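Local structure of putative phosphosugar isomerases (Salmonella typhimurium LT2, 3FKJ) at residues V213-G218 against T262-L267; Y250-F255 against R279-I284; I245-E249 against P275-R279; I257-G261 against Y287-L291. The protein probably binds a sugar phosphate and may act as a phosphosugar isomerase of the SIS-domain family. All blocks are in the same frame, centred on the assembly; numbering follows the deposited sequence.

Contact 1 of 4, residues V213-G218 against T262-L267; sequences VVYMMG and TPFILL
Met-216 and Ile-265 sit next to each other on neighbouring parallel strands, their side chains running side by side off the same face of the sheet. Met-216, a selenomethionine, is bent at chi2 and chi3, which folds its SE back to 3.6 Å from Ile-265 CB and carries CE on toward the branch point of Leu-267. The CD1 end of Ile-265 meets Val-214 CG1 at 3.4 Å, tight for two carbons. On the other face, Tyr-215 CB sits 3.6 Å from Phe-264 CD1. Their two rings meet obliquely, planes 33° apart, and Thr-262 CG2 comes up to the edge of the tyrosine ring. Met-217, in one of its two conformers, runs extended to SE and bends at chi3, with CG 3.6 Å from Leu-266 CD1 and CE against Phe-264 CD1.

Four backbone hydrogen bonds run beneath, from Tyr-215 N to Pro-263 O (2.9 Å) through Ile-265 N to Tyr-215 O and Met-217 N to Ile-265 O, ending with Leu-267 N to Met-217 O (2.7 Å). Val-214 and Met-216 turn theirs to strand 241-246, and Gly-218 to Ser-247 just after it.

One layer out, Phe-204 and Trp-208 of helix 198-208 back Ile-265, while Leu-234 of helix 223-238 backs Met-216. These are the inner strands of a four-stranded parallel sheet sandwiched between helices, consistent with a second SIS domain. The backbone polar groups of Tyr-215 and Met-217 are satisfied inside the sheet, and the buried tyrosine hydroxyl bonds Asn-241 of the second subunit, tying this sheet to its partner.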
loop_
_atom_site.group_PDB
_atom_site.type_symbol
_atom_site.label_atom_id
_atom_site.label_comp_id
_atom_site.label_asym_id
_atom_site.label_seq_id
_atom_site.Cartn_x
_atom_site.Cartn_y
_atom_site.Cartn_z
ATOM N N VAL A 213 20.119 -4.333 -7.647
ATOM C CA VAL A 213 19.099 -3.819 -6.716
ATOM C C VAL A 213 18.783 -2.366 -7.069
ATOM O O VAL A 213 19.678 -1.516 -7.140
ATOM C CB VAL A 213 19.547 -3.825 -5.241
ATOM C CG1 VAL A 213 18.337 -3.502 -4.344
ATOM C CG2 VAL A 213 20.149 -5.174 -4.847
ATOM N N VAL A 214 17.508 -2.088 -7.313
ATOM C CA VAL A 214 17.064 -0.724 -7.587
ATOM C C VAL A 214 15.879 -0.371 -6.664
ATOM O O VAL A 214 14.911 -1.145 -6.572
ATOM C CB VAL A 214 16.676 -0.558 -9.082
ATOM C CG1 VAL A 214 16.015 0.821 -9.330
ATOM C CG2 VAL A 214 17.899 -0.763 -9.965
ATOM N N TYR A 215 15.938 0.793 -6.024
ATOM C CA TYR A 215 14.792 1.288 -5.229
ATOM C C TYR A 215 13.960 2.349 -6.019
ATOM O O TYR A 215 14.514 3.321 -6.514
ATOM C CB TYR A 215 15.240 1.810 -3.848
ATOM C CG TYR A 215 15.815 0.722 -2.963
ATOM C CD1 TYR A 215 14.973 -0.205 -2.324
ATOM C CD2 TYR A 215 17.198 0.576 -2.800
ATOM C CE1 TYR A 215 15.482 -1.219 -1.542
ATOM C CE2 TYR A 215 17.729 -0.435 -2.009
ATOM C CZ TYR A 215 16.853 -1.341 -1.374
ATOM O OH TYR A 215 17.323 -2.350 -0.581
HETATM N N MSE A 216 12.657 2.065 -6.181
HETATM C CA MSE A 216 11.669 2.997 -6.739
HETATM C C MSE A 216 11.088 3.880 -5.654
HETATM O O MSE A 216 10.809 3.422 -4.509
HETATM C CB MSE A 216 10.521 2.252 -7.399
HETATM C CG MSE A 216 10.922 1.384 -8.589
HETATM SE SE MSE A 216 11.969 2.268 -9.940
HETATM C CE MSE A 216 10.688 3.836 -10.173
HETATM N N MSE A 217 10.910 5.146 -5.990
HETATM C CA MSE A 217 10.397 6.118 -5.026
HETATM C C MSE A 217 9.475 7.140 -5.698
HETATM O O MSE A 217 9.620 7.473 -6.877
HETATM C CB MSE A 217 11.583 6.804 -4.304
HETATM C CG MSE A 217 11.205 7.712 -3.135
HETATM SE SE MSE A 217 12.773 8.487 -2.213
HETATM C CE MSE A 217 13.776 6.906 -1.991
ATOM N N GLY A 218 8.529 7.617 -4.905
ATOM C CA GLY A 218 7.531 8.548 -5.313
ATOM C C GLY A 218 6.616 8.805 -4.141
ATOM O O GLY A 218 6.697 8.145 -3.096
ATOM N N THR A 262 24.020 3.513 -4.130
ATOM C CA THR A 262 22.764 2.809 -3.951
ATOM C C THR A 262 21.779 3.367 -4.950
ATOM O O THR A 262 21.576 4.567 -4.983
ATOM C CB THR A 262 22.186 2.984 -2.552
ATOM O OG1 THR A 262 23.144 2.530 -1.597
ATOM C CG2 THR A 262 20.872 2.180 -2.420
ATOM N N PRO A 263 21.225 2.511 -5.823
ATOM C CA PRO A 263 20.377 3.036 -6.910
ATOM C C PRO A 263 18.931 3.344 -6.512
ATOM O O PRO A 263 18.249 2.499 -5.963
ATOM C CB PRO A 263 20.444 1.925 -7.974
ATOM C CG PRO A 263 21.575 1.015 -7.529
ATOM C CD PRO A 263 21.459 1.071 -6.014
ATOM N N PHE A 264 18.516 4.574 -6.769
ATOM C CA PHE A 264 17.145 5.039 -6.583
ATOM C C PHE A 264 16.646 5.684 -7.877
ATOM O O PHE A 264 17.320 6.528 -8.456
ATOM C CB PHE A 264 17.083 6.120 -5.496
ATOM C CG PHE A 264 17.535 5.664 -4.144
ATOM C CD1 PHE A 264 16.627 5.126 -3.245
ATOM C CD2 PHE A 264 18.857 5.810 -3.750
ATOM C CE1 PHE A 264 17.032 4.706 -1.980
ATOM C CE2 PHE A 264 19.268 5.405 -2.494
ATOM C CZ PHE A 264 18.330 4.824 -1.604
ATOM N N ILE A 265 15.454 5.301 -8.301
ATOM C CA ILE A 265 14.726 6.018 -9.321
ATOM C C ILE A 265 13.539 6.699 -8.595
ATOM O O ILE A 265 12.652 6.010 -8.047
ATOM C CB ILE A 265 14.214 5.076 -10.466
ATOM C CG1 ILE A 265 15.397 4.253 -11.016
ATOM C CG2 ILE A 265 13.486 5.932 -11.561
ATOM C CD1 ILE A 265 15.047 2.968 -11.751
ATOM N N LEU A 266 13.578 8.036 -8.572
ATOM C CA LEU A 266 12.544 8.876 -7.970
ATOM C C LEU A 266 11.654 9.407 -9.070
ATOM O O LEU A 266 12.117 10.046 -10.002
ATOM C CB LEU A 266 13.130 10.033 -7.156
ATOM C CG LEU A 266 12.175 11.079 -6.528
ATOM C CD1 LEU A 266 11.319 10.438 -5.464
ATOM C CD2 LEU A 266 12.951 12.219 -5.922
ATOM N N LEU A 267 10.372 9.093 -8.959
ATOM C CA LEU A 267 9.336 9.652 -9.816
ATOM C C LEU A 267 8.728 10.810 -9.079
ATOM O O LEU A 267 7.809 10.624 -8.308
ATOM C CB LEU A 267 8.269 8.610 -10.123
ATOM C CG LEU A 267 8.779 7.279 -10.703
ATOM C CD1 LEU A 267 7.596 6.485 -11.056
ATOM C CD2 LEU A 267 9.683 7.479 -11.914
#

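Contact 2 of 4, residues Y250-F255 against R279-I284; sequences YFHGPF and RAIRFI
Arg-279 lays its guanidinium flat over one face of the Phe-251 ring, planes 21° apart and CZ 4.3 Å from the ring centroid, an off-centre cation-pi stack. The arginine chain is extended from CG to NE and slides along the ring on its way, with CD 3.5 Å from Phe-251 CE2. Beyond the ring, its NH1 and NH2 form salt bridges to Glu-104 and to the C-terminal carboxylate of Tyr-347, both of the second subunit, which fixes how the guanidinium is turned. The opposite face of Phe-251 is taken by Tyr-250 CD2, over the ring centre.

Tyr-250, Phe-251 and Phe-255 of the loop between strands 241-246 and 263-268 form an aromatic cluster with Phe-283 of helix 274-286. Phe-251 presents its edge to the face of Phe-283 in an offset edge-to-face pair, planes at 86°, its CE1 lying 3.6 Å from Phe-283 CG. Tyr-250 OH rests 3.4 Å from Phe-283 CD2 and also touches Ile-284 CG1, while its polar bond goes to Thr-258. Phe-255, with chi1 at 76° placing CG between N and the carbonyl carbon, brings CD2 over a face of Phe-283, 3.5 Å from CZ. Tyr-341 of the second subunit also meets Phe-283, in an edge-to-face pair.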
loop_
_atom_site.group_PDB
_atom_site.type_symbol
_atom_site.label_atom_id
_atom_site.label_comp_id
_atom_site.label_asym_id
_atom_site.label_seq_id
_atom_site.Cartn_x
_atom_site.Cartn_y
_atom_site.Cartn_z
ATOM N N TYR A 250 10.679 6.958 3.361
ATOM C CA TYR A 250 12.129 6.814 3.229
ATOM C C TYR A 250 12.923 7.138 4.506
ATOM O O TYR A 250 13.845 6.405 4.903
ATOM C CB TYR A 250 12.581 7.754 2.128
ATOM C CG TYR A 250 14.080 7.733 1.790
ATOM C CD1 TYR A 250 14.686 6.587 1.284
ATOM C CD2 TYR A 250 14.842 8.868 1.927
ATOM C CE1 TYR A 250 16.026 6.577 0.940
ATOM C CE2 TYR A 250 16.208 8.883 1.587
ATOM C CZ TYR A 250 16.795 7.733 1.095
ATOM O OH TYR A 250 18.126 7.715 0.739
ATOM N N PHE A 251 12.577 8.258 5.134
ATOM C CA PHE A 251 13.343 8.769 6.280
ATOM C C PHE A 251 12.988 8.098 7.616
ATOM O O PHE A 251 13.466 8.528 8.648
ATOM C CB PHE A 251 13.157 10.279 6.391
ATOM C CG PHE A 251 13.790 11.034 5.262
ATOM C CD1 PHE A 251 15.151 11.120 5.177
ATOM C CD2 PHE A 251 13.017 11.591 4.253
ATOM C CE1 PHE A 251 15.737 11.784 4.124
ATOM C CE2 PHE A 251 13.607 12.263 3.199
ATOM C CZ PHE A 251 14.954 12.347 3.129
ATOM N N HIS A 252 12.181 7.031 7.574
ATOM C CA HIS A 252 11.733 6.315 8.797
ATOM C C HIS A 252 12.083 4.817 8.780
ATOM O O HIS A 252 11.435 3.993 9.415
ATOM C CB HIS A 252 10.252 6.615 9.002
ATOM C CG HIS A 252 10.015 8.072 9.194
ATOM N ND1 HIS A 252 10.393 8.733 10.353
ATOM C CD2 HIS A 252 9.567 9.023 8.341
ATOM C CE1 HIS A 252 10.136 10.022 10.218
ATOM N NE2 HIS A 252 9.633 10.225 9.007
ATOM N N GLY A 253 13.176 4.500 8.094
ATOM C CA GLY A 253 13.779 3.192 8.152
ATOM C C GLY A 253 14.611 2.936 6.912
ATOM O O GLY A 253 15.828 2.769 6.990
ATOM N N PRO A 254 13.953 2.900 5.753
ATOM C CA PRO A 254 14.611 2.582 4.499
ATOM C C PRO A 254 15.909 3.302 4.186
ATOM O O PRO A 254 16.847 2.676 3.705
ATOM C CB PRO A 254 13.534 2.920 3.473
ATOM C CG PRO A 254 12.269 2.609 4.199
ATOM C CD PRO A 254 12.505 3.121 5.564
ATOM N N PHE A 255 15.969 4.602 4.433
ATOM C CA PHE A 255 17.136 5.412 4.056
ATOM C C PHE A 255 18.463 4.927 4.665
ATOM O O PHE A 255 19.522 5.239 4.135
ATOM C CB PHE A 255 16.891 6.917 4.325
ATOM C CG PHE A 255 16.986 7.340 5.797
ATOM C CD1 PHE A 255 16.487 6.545 6.832
ATOM C CD2 PHE A 255 17.519 8.578 6.118
ATOM C CE1 PHE A 255 16.572 6.950 8.144
ATOM C CE2 PHE A 255 17.596 9.000 7.437
ATOM C CZ PHE A 255 17.127 8.174 8.455
ATOM N N ARG A 279 12.853 16.653 -0.371
ATOM C CA ARG A 279 13.539 16.214 0.850
ATOM C C ARG A 279 14.418 14.959 0.623
ATOM O O ARG A 279 15.564 14.881 1.106
ATOM C CB ARG A 279 12.524 15.969 1.969
ATOM C CG ARG A 279 13.158 15.819 3.315
ATOM C CD ARG A 279 12.204 15.239 4.279
ATOM N NE ARG A 279 12.826 15.053 5.577
ATOM C CZ ARG A 279 12.223 14.498 6.626
ATOM N NH1 ARG A 279 10.973 14.110 6.567
ATOM N NH2 ARG A 279 12.872 14.370 7.769
ATOM N N ALA A 280 13.863 14.005 -0.123
ATOM C CA ALA A 280 14.560 12.777 -0.480
ATOM C C ALA A 280 15.745 13.053 -1.412
ATOM O O ALA A 280 16.808 12.469 -1.244
ATOM C CB ALA A 280 13.590 11.767 -1.120
ATOM N N ILE A 281 15.551 13.935 -2.388
ATOM C CA ILE A 281 16.569 14.264 -3.373
ATOM C C ILE A 281 17.803 14.848 -2.679
ATOM O O ILE A 281 18.901 14.388 -2.906
ATOM C CB ILE A 281 16.036 15.267 -4.432
ATOM C CG1 ILE A 281 14.920 14.632 -5.266
ATOM C CG2 ILE A 281 17.146 15.761 -5.370
ATOM C CD1 ILE A 281 14.077 15.699 -5.995
ATOM N N ARG A 282 17.602 15.830 -1.810
ATOM C CA ARG A 282 18.687 16.441 -1.069
ATOM C C ARG A 282 19.497 15.412 -0.306
ATOM O O ARG A 282 20.728 15.452 -0.326
ATOM C CB ARG A 282 18.165 17.508 -0.104
ATOM C CG ARG A 282 17.501 18.688 -0.807
ATOM C CD ARG A 282 17.273 19.864 0.139
ATOM N NE ARG A 282 16.392 19.514 1.266
ATOM C CZ ARG A 282 15.066 19.670 1.292
ATOM N NH1 ARG A 282 14.414 20.190 0.255
ATOM N NH2 ARG A 282 14.384 19.313 2.377
ATOM N N PHE A 283 18.808 14.495 0.364
ATOM C CA PHE A 283 19.473 13.478 1.158
ATOM C C PHE A 283 20.215 12.455 0.272
ATOM O O PHE A 283 21.394 12.160 0.515
ATOM C CB PHE A 283 18.473 12.739 2.058
ATOM C CG PHE A 283 19.122 11.686 2.918
ATOM C CD1 PHE A 283 19.511 11.979 4.220
ATOM C CD2 PHE A 283 19.387 10.418 2.415
ATOM C CE1 PHE A 283 20.129 11.025 5.003
ATOM C CE2 PHE A 283 20.011 9.468 3.203
ATOM C CZ PHE A 283 20.345 9.755 4.491
ATOM N N ILE A 284 19.523 11.899 -0.721
ATOM C CA ILE A 284 20.147 10.936 -1.656
ATOM C C ILE A 284 21.415 11.534 -2.318
ATOM O O ILE A 284 22.405 10.837 -2.510
ATOM C CB ILE A 284 19.175 10.465 -2.760
ATOM C CG1 ILE A 284 17.914 9.781 -2.176
ATOM C CG2 ILE A 284 19.872 9.498 -3.709
ATOM C CD1 ILE A 284 16.788 9.714 -3.165
#

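Contact 3 of 4, residues I245-E249 against P275-R279; sequences IHSGE and PLDDR
Leu-276 turns its side chain from helix 274-286 into the bend that follows strand 241-246. Its CB lies 4.2 Å from Ser-247 CB; beyond CG, the CD2 methyl reaches Gly-248 CA at 3.9 Å and the edge of the His-246 imidazole, 3.7 Å from CE1. That ring is held by a bond along its own plane, in which ND1 accepts Gly-248 N (3.0 Å), and its NE2 is bonded to Glu-78 of the second subunit.

Next along the helix, Asp-277 takes the hydroxyl of Ser-247: OG donates to OD1 over 2.7 Å, on the anti side of the carboxylate and 33° out of its plane. Ser-219 OG also bonds this oxygen, and OD2 accepts Ser-269 N. A water donates to Ser-247 O (2.9 Å); its link on to Leu-276 O is doubtful, being unusually short.

Ser-219, Ser-247 and Ser-269 follow three neighbouring parallel strands, 213-218, 241-246 and 263-268. In SIS domains the C-terminal ends of the parallel strands commonly line the sugar-phosphate pocket. Here three donors hold both oxygens of the buried Asp-277 carboxylate and so fix its rotation where these strand ends meet the helix.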
loop_
_atom_site.group_PDB
_atom_site.type_symbol
_atom_site.label_atom_id
_atom_site.label_comp_id
_atom_site.label_asym_id
_atom_site.label_seq_id
_atom_site.Cartn_x
_atom_site.Cartn_y
_atom_site.Cartn_z
ATOM N N ILE A 245 9.549 2.505 -2.139
ATOM C CA ILE A 245 9.613 3.283 -0.916
ATOM C C ILE A 245 8.859 4.592 -1.187
ATOM O O ILE A 245 9.203 5.348 -2.126
ATOM C CB ILE A 245 11.057 3.676 -0.531
ATOM C CG1 ILE A 245 11.953 2.451 -0.475
ATOM C CG2 ILE A 245 11.074 4.450 0.823
ATOM C CD1 ILE A 245 13.416 2.810 -0.360
ATOM N N HIS A 246 7.850 4.868 -0.374
ATOM C CA HIS A 246 7.198 6.155 -0.401
ATOM C C HIS A 246 8.216 7.217 0.087
ATOM O O HIS A 246 8.950 7.004 1.097
ATOM C CB HIS A 246 5.921 6.117 0.433
ATOM C CG HIS A 246 5.065 7.331 0.282
ATOM N ND1 HIS A 246 5.429 8.560 0.790
ATOM C CD2 HIS A 246 3.866 7.508 -0.322
ATOM C CE1 HIS A 246 4.495 9.446 0.493
ATOM N NE2 HIS A 246 3.544 8.837 -0.189
ATOM N N SER A 247 8.291 8.333 -0.649
ATOM C CA SER A 247 9.240 9.395 -0.345
ATOM C C SER A 247 9.192 9.824 1.131
ATOM O O SER A 247 10.248 10.119 1.737
ATOM C CB SER A 247 8.959 10.600 -1.205
ATOM O OG SER A 247 9.140 10.351 -2.563
ATOM N N GLY A 248 7.972 9.861 1.691
ATOM C CA GLY A 248 7.713 10.241 3.062
ATOM C C GLY A 248 8.257 9.184 4.015
ATOM O O GLY A 248 8.932 9.513 5.001
ATOM N N GLU A 249 8.000 7.919 3.663
ATOM C CA GLU A 249 8.483 6.731 4.410
ATOM C C GLU A 249 10.001 6.505 4.414
ATOM O O GLU A 249 10.551 5.929 5.357
ATOM C CB GLU A 249 7.780 5.481 3.862
ATOM C CG GLU A 249 6.297 5.380 4.271
ATOM C CD GLU A 249 6.141 5.006 5.762
ATOM O OE1 GLU A 249 6.455 3.839 6.088
ATOM O OE2 GLU A 249 5.691 5.853 6.590
ATOM N N PRO A 275 7.372 18.598 -1.998
ATOM C CA PRO A 275 8.380 18.765 -0.936
ATOM C C PRO A 275 8.856 17.465 -0.270
ATOM O O PRO A 275 9.987 17.402 0.221
ATOM C CB PRO A 275 7.655 19.671 0.083
ATOM C CG PRO A 275 6.652 20.422 -0.764
ATOM C CD PRO A 275 6.153 19.387 -1.710
ATOM N N LEU A 276 7.993 16.445 -0.260
ATOM C CA LEU A 276 8.397 15.117 0.191
ATOM C C LEU A 276 9.517 14.589 -0.679
ATOM O O LEU A 276 10.540 14.097 -0.162
ATOM C CB LEU A 276 7.225 14.133 0.208
ATOM C CG LEU A 276 6.322 14.190 1.422
ATOM C CD1 LEU A 276 5.528 15.492 1.442
ATOM C CD2 LEU A 276 5.382 12.957 1.438
ATOM N N ASP A 277 9.338 14.766 -1.990
ATOM C CA ASP A 277 10.285 14.310 -3.001
ATOM C C ASP A 277 11.602 15.105 -2.938
ATOM O O ASP A 277 12.696 14.528 -3.005
ATOM C CB ASP A 277 9.640 14.391 -4.414
ATOM C CG ASP A 277 8.404 13.506 -4.565
ATOM O OD1 ASP A 277 8.146 12.632 -3.687
ATOM O OD2 ASP A 277 7.707 13.701 -5.575
ATOM N N ASP A 278 11.503 16.428 -2.797
ATOM C CA ASP A 278 12.690 17.294 -2.701
ATOM C C ASP A 278 13.530 16.988 -1.462
ATOM O O ASP A 278 14.771 17.065 -1.496
ATOM C CB ASP A 278 12.291 18.773 -2.694
ATOM C CG ASP A 278 11.986 19.316 -4.088
ATOM O OD1 ASP A 278 12.565 18.823 -5.069
ATOM O OD2 ASP A 278 11.181 20.269 -4.195
ATOM N N ARG A 279 12.853 16.653 -0.371
ATOM C CA ARG A 279 13.539 16.214 0.850
ATOM C C ARG A 279 14.418 14.959 0.623
ATOM O O ARG A 279 15.564 14.881 1.106
ATOM C CB ARG A 279 12.524 15.969 1.969
ATOM C CG ARG A 279 13.158 15.819 3.315
ATOM C CD ARG A 279 12.204 15.239 4.279
ATOM N NE ARG A 279 12.826 15.053 5.577
ATOM C CZ ARG A 279 12.223 14.498 6.626
ATOM N NH1 ARG A 279 10.973 14.110 6.567
ATOM N NH2 ARG A 279 12.872 14.370 7.769
HETATM O O HOH W 1 10.439 12.965 2.101
#

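Contact 4 of 4, residues I257-G261 against Y287-L291; sequences ITEPG and YQGKL
Gly-261 and Gln-288 join two surface turns through one backbone hydrogen bond, Gly-261 N to Gln-288 O, 2.8 Å long with an angle of 155° at the hydrogen. The same carbonyl oxygen also receives the CA-H of Pro-260, with Pro-260 CA 3.2 Å away, so that one acceptor meets two consecutive residues of the loop. Gly-261 adopts a positive phi of 94°, a turn that suits a residue without a side chain, and its own O rests 3.6 Å from Lys-290 CB. From there the lysine chain stretches away, extended beyond CG, to a salt bridge with Glu-211 and a cation-pi contact with Trp-208.

Gln-288 is the C-prime residue of the Schellman motif that ends helix 274-286, with Gly-289 N bonded to Ile-284 O and Gln-288 N to Glu-285 O. This helix end leads into edge strand 290-295 just where the loop 257-261 is about to enter strand 263-268. The amide of Gln-288, swung round by its bent chi2, brings OE1 within 4.0 Å of Pro-260 CG, a loose contact on the exposed side.

Tyr-287 touches the loop with its base: Tyr-287 CB stands 4.2 Å from Thr-258 CG2, and Tyr-287 O lies 3.6 Å from Pro-260 N, which as a proline nitrogen has no hydrogen to offer. The ring itself leads away from the loop to meet Phe-283 and, edge-to-face, Tyr-341 of the second subunit.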
loop_
_atom_site.group_PDB
_atom_site.type_symbol
_atom_site.label_atom_id
_atom_site.label_comp_id
_atom_site.label_asym_id
_atom_site.label_seq_id
_atom_site.Cartn_x
_atom_site.Cartn_y
_atom_site.Cartn_z
ATOM N N ILE A 257 19.667 2.194 4.328
ATOM C CA ILE A 257 20.326 1.377 3.297
ATOM C C ILE A 257 21.286 2.187 2.396
ATOM O O ILE A 257 22.189 1.636 1.762
ATOM C CB ILE A 257 19.264 0.657 2.401
ATOM C CG1 ILE A 257 19.842 -0.639 1.768
ATOM C CG2 ILE A 257 18.689 1.647 1.337
ATOM C CD1 ILE A 257 20.403 -1.715 2.803
ATOM N N THR A 258 21.060 3.495 2.318
ATOM C CA THR A 258 21.757 4.376 1.399
ATOM C C THR A 258 23.232 4.478 1.693
ATOM O O THR A 258 23.657 4.802 2.808
ATOM C CB THR A 258 21.196 5.813 1.492
ATOM O OG1 THR A 258 19.749 5.774 1.453
ATOM C CG2 THR A 258 21.750 6.695 0.371
ATOM N N GLU A 259 24.022 4.245 0.661
ATOM C CA GLU A 259 25.468 4.492 0.713
ATOM C C GLU A 259 25.863 4.908 -0.695
ATOM O O GLU A 259 25.011 4.887 -1.591
ATOM C CB GLU A 259 26.208 3.243 1.201
ATOM C CG GLU A 259 26.065 1.999 0.316
ATOM C CD GLU A 259 26.782 0.805 0.918
ATOM O OE1 GLU A 259 26.250 0.250 1.903
ATOM O OE2 GLU A 259 27.881 0.430 0.420
ATOM N N PRO A 260 27.121 5.344 -0.897
ATOM C CA PRO A 260 27.511 5.737 -2.243
ATOM C C PRO A 260 27.118 4.704 -3.293
ATOM O O PRO A 260 27.496 3.548 -3.191
ATOM C CB PRO A 260 29.034 5.899 -2.133
ATOM C CG PRO A 260 29.260 6.286 -0.715
ATOM C CD PRO A 260 28.209 5.552 0.076
ATOM N N GLY A 261 26.315 5.099 -4.270
ATOM C CA GLY A 261 26.004 4.221 -5.381
ATOM C C GLY A 261 24.730 3.403 -5.258
ATOM O O GLY A 261 24.390 2.678 -6.185
ATOM N N TYR A 287 24.352 11.936 0.149
ATOM C CA TYR A 287 25.027 10.682 0.468
ATOM C C TYR A 287 25.440 9.889 -0.767
ATOM O O TYR A 287 25.785 8.714 -0.693
ATOM C CB TYR A 287 24.235 9.919 1.531
ATOM C CG TYR A 287 24.271 10.709 2.817
ATOM C CD1 TYR A 287 25.421 10.715 3.615
ATOM C CD2 TYR A 287 23.210 11.526 3.190
ATOM C CE1 TYR A 287 25.496 11.488 4.789
ATOM C CE2 TYR A 287 23.275 12.303 4.355
ATOM C CZ TYR A 287 24.410 12.271 5.155
ATOM O OH TYR A 287 24.484 13.025 6.310
ATOM N N GLN A 288 25.476 10.604 -1.890
ATOM C CA GLN A 288 25.979 10.095 -3.153
ATOM C C GLN A 288 25.298 8.801 -3.573
ATOM O O GLN A 288 25.953 7.889 -4.073
ATOM C CB GLN A 288 27.499 9.867 -3.096
ATOM C CG GLN A 288 28.327 11.077 -2.812
ATOM C CD GLN A 288 29.528 10.727 -1.960
ATOM O OE1 GLN A 288 30.326 9.835 -2.290
ATOM N NE2 GLN A 288 29.656 11.416 -0.842
ATOM N N GLY A 289 23.983 8.719 -3.380
ATOM C CA GLY A 289 23.231 7.674 -3.997
ATOM C C GLY A 289 23.253 7.836 -5.501
ATOM O O GLY A 289 23.479 8.932 -6.013
ATOM N N LYS A 290 23.016 6.728 -6.199
ATOM C CA LYS A 290 22.873 6.717 -7.644
ATOM C C LYS A 290 21.452 7.046 -7.987
ATOM O O LYS A 290 20.595 6.167 -7.998
ATOM C CB LYS A 290 23.232 5.349 -8.225
ATOM C CG LYS A 290 23.332 5.350 -9.741
ATOM C CD LYS A 290 23.681 3.978 -10.259
ATOM C CE LYS A 290 24.035 3.992 -11.714
ATOM N NZ LYS A 290 24.865 2.829 -12.041
ATOM N N LEU A 291 21.206 8.319 -8.278
ATOM C CA LEU A 291 19.838 8.811 -8.428
ATOM C C LEU A 291 19.500 9.050 -9.895
ATOM O O LEU A 291 20.209 9.746 -10.575
ATOM C CB LEU A 291 19.637 10.083 -7.587
ATOM C CG LEU A 291 18.299 10.840 -7.717
ATOM C CD1 LEU A 291 17.081 9.940 -7.429
ATOM C CD2 LEU A 291 18.318 12.092 -6.824
#

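Overall arrangement
Strand 213-218 comes first and waits for 262-267, the segment that closes contact 1. Between them the chain passes 245-249, 250-255 and 257-261, the opening halves of contacts 3, 2 and 4. After 262-267 it revisits these in the same order, through 275-279, 279-284 and 287-291, each closing a loop that contains strand 263-268. Every pair of contacts therefore crosses and none nests. Contact 1 joins the two inner strands of the sheet; contacts 3 and 2 share Arg-279 and fasten helix 274-286 to the end of edge strand 241-246 and the connection after it. Contact 4 ties that connection to the turn into the other edge strand, 290-295. All four also touch the second subunit.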